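Dioxygenase (Pseudomonas brassicacearum, PDB 5V2D) probably cleaves the central double bond of lignin-derived stilbenes with dioxygen, using an iron ion held by four histidines. Local coordinates at residues A[270-282]-A[291-303]. Numbering follows the deposited sequence.
Sequences QWQPDLPQLFAVV and VRWFKGPMDGFQG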
loop_
_atom_site.group_PDB
_atom_site.type_symbol
_atom_site.label_atom_id
_atom_site.label_comp_id
_atom_site.label_asym_id
_atom_site.label_seq_id
_atom_site.Cartn_x
_atom_site.Cartn_y
_atom_site.Cartn_z
ATOM N N GLN A 270 11.334 12.273 9.600
ATOM C CA GLN A 270 10.834 13.545 10.106
ATOM C C GLN A 270 10.351 14.444 8.975
ATOM O O GLN A 270 11.070 14.699 8.019
ATOM C CB GLN A 270 12.014 14.248 10.834
ATOM C CG GLN A 270 11.601 15.518 11.574
ATOM C CD GLN A 270 12.778 16.215 12.217
ATOM O OE1 GLN A 270 13.579 16.858 11.539
ATOM N NE2 GLN A 270 12.891 16.054 13.485
ATOM N N TRP A 271 9.163 14.968 9.099
ATOM C CA TRP A 271 8.621 15.906 8.091
ATOM C C TRP A 271 9.387 17.213 8.072
ATOM O O TRP A 271 9.717 17.723 9.130
ATOM C CB TRP A 271 7.180 16.180 8.412
ATOM C CG TRP A 271 6.496 17.068 7.433
ATOM C CD1 TRP A 271 6.165 18.379 7.608
ATOM C CD2 TRP A 271 6.022 16.691 6.172
ATOM N NE1 TRP A 271 5.544 18.841 6.516
ATOM C CE2 TRP A 271 5.425 17.826 5.607
ATOM C CE3 TRP A 271 6.018 15.465 5.450
ATOM C CZ2 TRP A 271 4.820 17.805 4.344
ATOM C CZ3 TRP A 271 5.420 15.466 4.179
ATOM C CH2 TRP A 271 4.852 16.621 3.647
ATOM N N GLN A 272 9.683 17.685 6.866
ATOM C CA GLN A 272 10.397 18.939 6.597
ATOM C C GLN A 272 9.406 19.818 5.834
ATOM O O GLN A 272 9.103 19.559 4.705
ATOM C CB GLN A 272 11.625 18.693 5.779
ATOM C CG GLN A 272 12.572 17.636 6.359
ATOM C CD GLN A 272 12.998 17.928 7.794
ATOM O OE1 GLN A 272 13.301 19.011 8.054
ATOM N NE2 GLN A 272 12.961 16.969 8.698
ATOM N N PRO A 273 8.811 20.818 6.501
ATOM C CA PRO A 273 7.775 21.621 5.852
ATOM C C PRO A 273 8.257 22.647 4.801
ATOM O O PRO A 273 7.476 23.242 4.126
ATOM C CB PRO A 273 7.136 22.366 7.039
ATOM C CG PRO A 273 8.277 22.545 7.985
ATOM C CD PRO A 273 9.007 21.231 7.905
ATOM N N ASP A 274 9.549 22.796 4.641
ATOM C CA ASP A 274 10.146 23.809 3.766
ATOM C C ASP A 274 11.056 23.125 2.747
ATOM O O ASP A 274 12.043 23.670 2.318
ATOM C CB ASP A 274 10.972 24.779 4.650
ATOM C CG ASP A 274 12.003 24.060 5.499
ATOM O OD1 ASP A 274 11.980 22.758 5.652
ATOM O OD2 ASP A 274 12.851 24.810 6.023
ATOM N N LEU A 275 10.742 21.892 2.389
ATOM C CA LEU A 275 11.525 21.092 1.433
ATOM C C LEU A 275 10.607 20.790 0.252
ATOM O O LEU A 275 9.553 20.196 0.431
ATOM C CB LEU A 275 11.861 19.750 2.015
ATOM C CG LEU A 275 13.236 19.180 2.089
ATOM C CD1 LEU A 275 13.087 17.658 2.165
ATOM C CD2 LEU A 275 14.218 19.639 1.043
ATOM N N PRO A 276 10.999 21.188 -0.937
ATOM C CA PRO A 276 10.165 20.857 -2.101
ATOM C C PRO A 276 9.949 19.321 -2.273
ATOM O O PRO A 276 10.838 18.516 -2.025
ATOM C CB PRO A 276 10.951 21.446 -3.259
ATOM C CG PRO A 276 11.811 22.541 -2.678
ATOM C CD PRO A 276 12.143 22.076 -1.285
ATOM N N GLN A 277 8.746 18.968 -2.669
ATOM C CA GLN A 277 8.487 17.659 -3.261
ATOM C C GLN A 277 9.504 17.531 -4.378
ATOM O O GLN A 277 9.726 18.477 -5.140
ATOM C CB GLN A 277 7.047 17.591 -3.763
ATOM C CG GLN A 277 6.023 17.453 -2.645
ATOM C CD GLN A 277 4.620 17.589 -3.164
ATOM O OE1 GLN A 277 3.980 16.608 -3.494
ATOM N NE2 GLN A 277 4.161 18.804 -3.317
ATOM N N LEU A 278 10.177 16.411 -4.454
ATOM C CA LEU A 278 11.211 16.227 -5.482
ATOM C C LEU A 278 10.851 14.965 -6.308
ATOM O O LEU A 278 10.293 14.005 -5.778
ATOM C CB LEU A 278 12.505 16.098 -4.752
ATOM C CG LEU A 278 13.798 16.364 -5.406
ATOM C CD1 LEU A 278 13.900 17.723 -6.074
ATOM C CD2 LEU A 278 14.943 16.193 -4.409
ATOM N N PHE A 279 11.174 14.974 -7.597
ATOM C CA PHE A 279 10.944 13.836 -8.485
ATOM C C PHE A 279 12.195 13.577 -9.309
ATOM O O PHE A 279 12.704 14.526 -9.977
ATOM C CB PHE A 279 9.792 14.150 -9.428
ATOM C CG PHE A 279 8.503 14.465 -8.717
ATOM C CD1 PHE A 279 8.218 15.758 -8.269
ATOM C CD2 PHE A 279 7.590 13.447 -8.456
ATOM C CE1 PHE A 279 7.056 16.058 -7.634
ATOM C CE2 PHE A 279 6.393 13.732 -7.828
ATOM C CZ PHE A 279 6.104 15.024 -7.429
ATOM N N ALA A 280 12.682 12.344 -9.300
ATOM C CA ALA A 280 13.716 11.913 -10.228
ATOM C C ALA A 280 13.071 11.197 -11.408
ATOM O O ALA A 280 12.266 10.306 -11.230
ATOM C CB ALA A 280 14.662 10.975 -9.534
ATOM N N VAL A 281 13.409 11.582 -12.629
ATOM C CA VAL A 281 12.830 11.001 -13.825
ATOM C C VAL A 281 13.978 10.486 -14.653
ATOM O O VAL A 281 14.954 11.200 -14.872
ATOM C CB VAL A 281 12.077 12.061 -14.641
ATOM C CG1 VAL A 281 11.550 11.456 -15.913
ATOM C CG2 VAL A 281 10.992 12.752 -13.861
ATOM N N VAL A 282 13.946 9.210 -14.976
ATOM C CA VAL A 282 15.026 8.599 -15.674
ATOM C C VAL A 282 14.530 7.649 -16.746
ATOM O O VAL A 282 13.524 6.974 -16.539
ATOM C CB VAL A 282 15.955 7.886 -14.669
ATOM C CG1 VAL A 282 15.301 6.728 -13.937
ATOM C CG2 VAL A 282 17.200 7.419 -15.381
ATOM N N VAL A 291 19.511 10.842 -15.262
ATOM C CA VAL A 291 18.497 11.240 -14.319
ATOM C C VAL A 291 18.249 12.721 -14.397
ATOM O O VAL A 291 19.187 13.456 -14.455
ATOM C CB VAL A 291 18.898 10.892 -12.871
ATOM C CG1 VAL A 291 17.895 11.506 -11.873
ATOM C CG2 VAL A 291 18.963 9.394 -12.708
ATOM N N ARG A 292 17.000 13.159 -14.416
ATOM C CA ARG A 292 16.659 14.583 -14.310
ATOM C C ARG A 292 15.800 14.816 -13.093
ATOM O O ARG A 292 14.899 13.998 -12.802
ATOM C CB ARG A 292 15.853 15.040 -15.514
ATOM C CG ARG A 292 16.725 15.238 -16.775
ATOM C CD ARG A 292 17.403 16.631 -16.717
ATOM N NE ARG A 292 16.297 17.578 -16.740
ATOM C CZ ARG A 292 15.585 17.814 -17.829
ATOM N NH1 ARG A 292 15.865 17.213 -19.012
ATOM N NH2 ARG A 292 14.575 18.631 -17.705
ATOM N N TRP A 293 16.000 15.949 -12.419
ATOM C CA TRP A 293 15.268 16.279 -11.186
ATOM C C TRP A 293 14.245 17.375 -11.394
ATOM O O TRP A 293 14.513 18.376 -12.113
ATOM C CB TRP A 293 16.267 16.683 -10.125
ATOM C CG TRP A 293 17.091 15.468 -9.674
ATOM C CD1 TRP A 293 18.309 15.073 -10.179
ATOM C CD2 TRP A 293 16.747 14.520 -8.677
ATOM N NE1 TRP A 293 18.718 13.950 -9.559
ATOM C CE2 TRP A 293 17.796 13.583 -8.622
ATOM C CE3 TRP A 293 15.653 14.371 -7.808
ATOM C CZ2 TRP A 293 17.807 12.500 -7.720
ATOM C CZ3 TRP A 293 15.674 13.269 -6.892
ATOM C CH2 TRP A 293 16.733 12.374 -6.881
ATOM N N PHE A 294 13.060 17.209 -10.824
ATOM C CA PHE A 294 12.050 18.235 -10.910
ATOM C C PHE A 294 11.581 18.518 -9.496
ATOM O O PHE A 294 11.570 17.602 -8.628
ATOM C CB PHE A 294 10.883 17.791 -11.727
ATOM C CG PHE A 294 11.180 17.613 -13.197
ATOM C CD1 PHE A 294 10.849 18.611 -14.110
ATOM C CD2 PHE A 294 11.762 16.423 -13.647
ATOM C CE1 PHE A 294 11.115 18.446 -15.453
ATOM C CE2 PHE A 294 12.112 16.236 -14.965
ATOM C CZ PHE A 294 11.741 17.238 -15.904
ATOM N N LYS A 295 11.120 19.732 -9.247
ATOM C CA LYS A 295 10.691 20.183 -7.944
ATOM C C LYS A 295 9.279 20.673 -7.943
ATOM O O LYS A 295 8.928 21.565 -8.707
ATOM C CB LYS A 295 11.516 21.393 -7.513
ATOM C CG LYS A 295 12.946 21.063 -7.218
ATOM C CD LYS A 295 13.715 22.389 -7.060
ATOM C CE LYS A 295 14.852 22.305 -6.032
ATOM N NZ LYS A 295 15.849 23.229 -6.588
ATOM N N GLY A 296 8.509 20.224 -6.962
ATOM C CA GLY A 296 7.143 20.642 -6.752
ATOM C C GLY A 296 7.052 21.489 -5.478
ATOM O O GLY A 296 8.046 21.808 -4.866
ATOM N N PRO A 297 5.852 21.886 -5.098
ATOM C CA PRO A 297 5.640 22.675 -3.910
ATOM C C PRO A 297 6.144 22.095 -2.611
ATOM O O PRO A 297 6.207 20.860 -2.396
ATOM C CB PRO A 297 4.099 22.773 -3.822
ATOM C CG PRO A 297 3.631 22.624 -5.242
ATOM C CD PRO A 297 4.598 21.670 -5.852
ATOM N N MET A 298 6.421 23.008 -1.686
ATOM C CA MET A 298 6.772 22.633 -0.337
ATOM C C MET A 298 5.528 22.322 0.449
ATOM O O MET A 298 4.423 22.693 0.075
ATOM C CB MET A 298 7.519 23.761 0.369
ATOM C CG MET A 298 8.793 24.172 -0.356
ATOM S SD MET A 298 9.672 25.539 0.482
ATOM C CE MET A 298 8.365 26.624 1.105
ATOM N N ASP A 299 5.740 21.599 1.541
ATOM C CA ASP A 299 4.688 21.272 2.507
ATOM C C ASP A 299 3.487 20.538 1.881
ATOM O O ASP A 299 2.320 20.778 2.209
ATOM C CB ASP A 299 4.232 22.516 3.299
ATOM C CG ASP A 299 3.664 22.164 4.653
ATOM O OD1 ASP A 299 3.931 21.049 5.225
ATOM O OD2 ASP A 299 2.906 23.013 5.147
ATOM N N GLY A 300 3.821 19.639 0.962
ATOM C CA GLY A 300 2.881 18.784 0.310
ATOM C C GLY A 300 3.480 17.388 0.226
ATOM O O GLY A 300 4.683 17.245 0.300
ATOM N N PHE A 301 2.654 16.388 0.025
ATOM C CA PHE A 301 3.197 15.065 -0.151
ATOM C C PHE A 301 2.435 14.183 -1.154
ATOM O O PHE A 301 1.198 14.208 -1.343
ATOM C CB PHE A 301 3.541 14.347 1.155
ATOM C CG PHE A 301 2.420 13.570 1.708
ATOM C CD1 PHE A 301 1.523 14.135 2.533
ATOM C CD2 PHE A 301 2.258 12.257 1.257
ATOM C CE1 PHE A 301 0.445 13.382 3.012
ATOM C CE2 PHE A 301 1.203 11.542 1.636
ATOM C CZ PHE A 301 0.270 12.082 2.542
ATOM N N GLN A 302 3.272 13.457 -1.842
ATOM C CA GLN A 302 2.864 12.629 -2.976
ATOM C C GLN A 302 2.177 11.363 -2.434
ATOM O O GLN A 302 2.805 10.602 -1.653
ATOM C CB GLN A 302 4.083 12.216 -3.774
ATOM C CG GLN A 302 4.922 13.396 -4.298
ATOM C CD GLN A 302 6.122 13.733 -3.424
ATOM O OE1 GLN A 302 5.990 13.815 -2.203
ATOM N NE2 GLN A 302 7.263 13.964 -4.043
ATOM N N GLY A 303 0.949 11.127 -2.825
ATOM C CA GLY A 303 0.238 9.836 -2.488
ATOM C C GLY A 303 0.595 8.709 -3.455
ATOM O O GLY A 303 1.561 8.797 -4.216
HETATM O O HOH W 1 7.970 20.286 2.488
#
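Ala280 sets its CB over one face of the Trp293 six-membered ring, 3.7 Å from the centroid, a CH-pi contact in which the methyl group sits almost on the ring normal. CG of Leu278 reaches CE3 of the same indole obliquely. On the opposite side of the sheet, one face of the Phe279 ring receives NE2 of Gln302, whose amide donates to Leu252 O, and Val281 CG2 packs on Phe294 at CD2 and CE2. The Trp271 indole is met at its edge: NE1 donates to Asp299 OD1 at 3.0 Å, in the ring plane but bent (145°), while CH2 abuts Phe301 CB at 3.6 Å.

The framework is an antiparallel beta hairpin, 276-282 with 292-298, forming the outer part of one four-stranded blade in the seven-bladed propeller of the carotenoid-oxygenase family. Phe279 with Phe294 and Val281 with Arg292 are its hydrogen-bonded pairs. Beyond them, Pro297 O accepts from both Gln277 N (3.2 Å) and Gln277 NE2 (3.0 Å), which come from opposite faces of the carbonyl plane. With CG anti to the carbonyl carbon (chi1 -74°) and the chain extended beyond it, Gln277 carries NE2 to Pro297 O, while OE1 is buried with no polar partner in the model. A leucine here would probably leave Pro297 O with the backbone bond alone. Past the loop at Asp299 and Gly300, 301-302 enters the next blade. The side chain of Phe301 is about 10 Å from the bound iron ion. Water 1 accepts from Asp299 N and donates to Gln272 O and Leu275 O, bridging the two connecting loops.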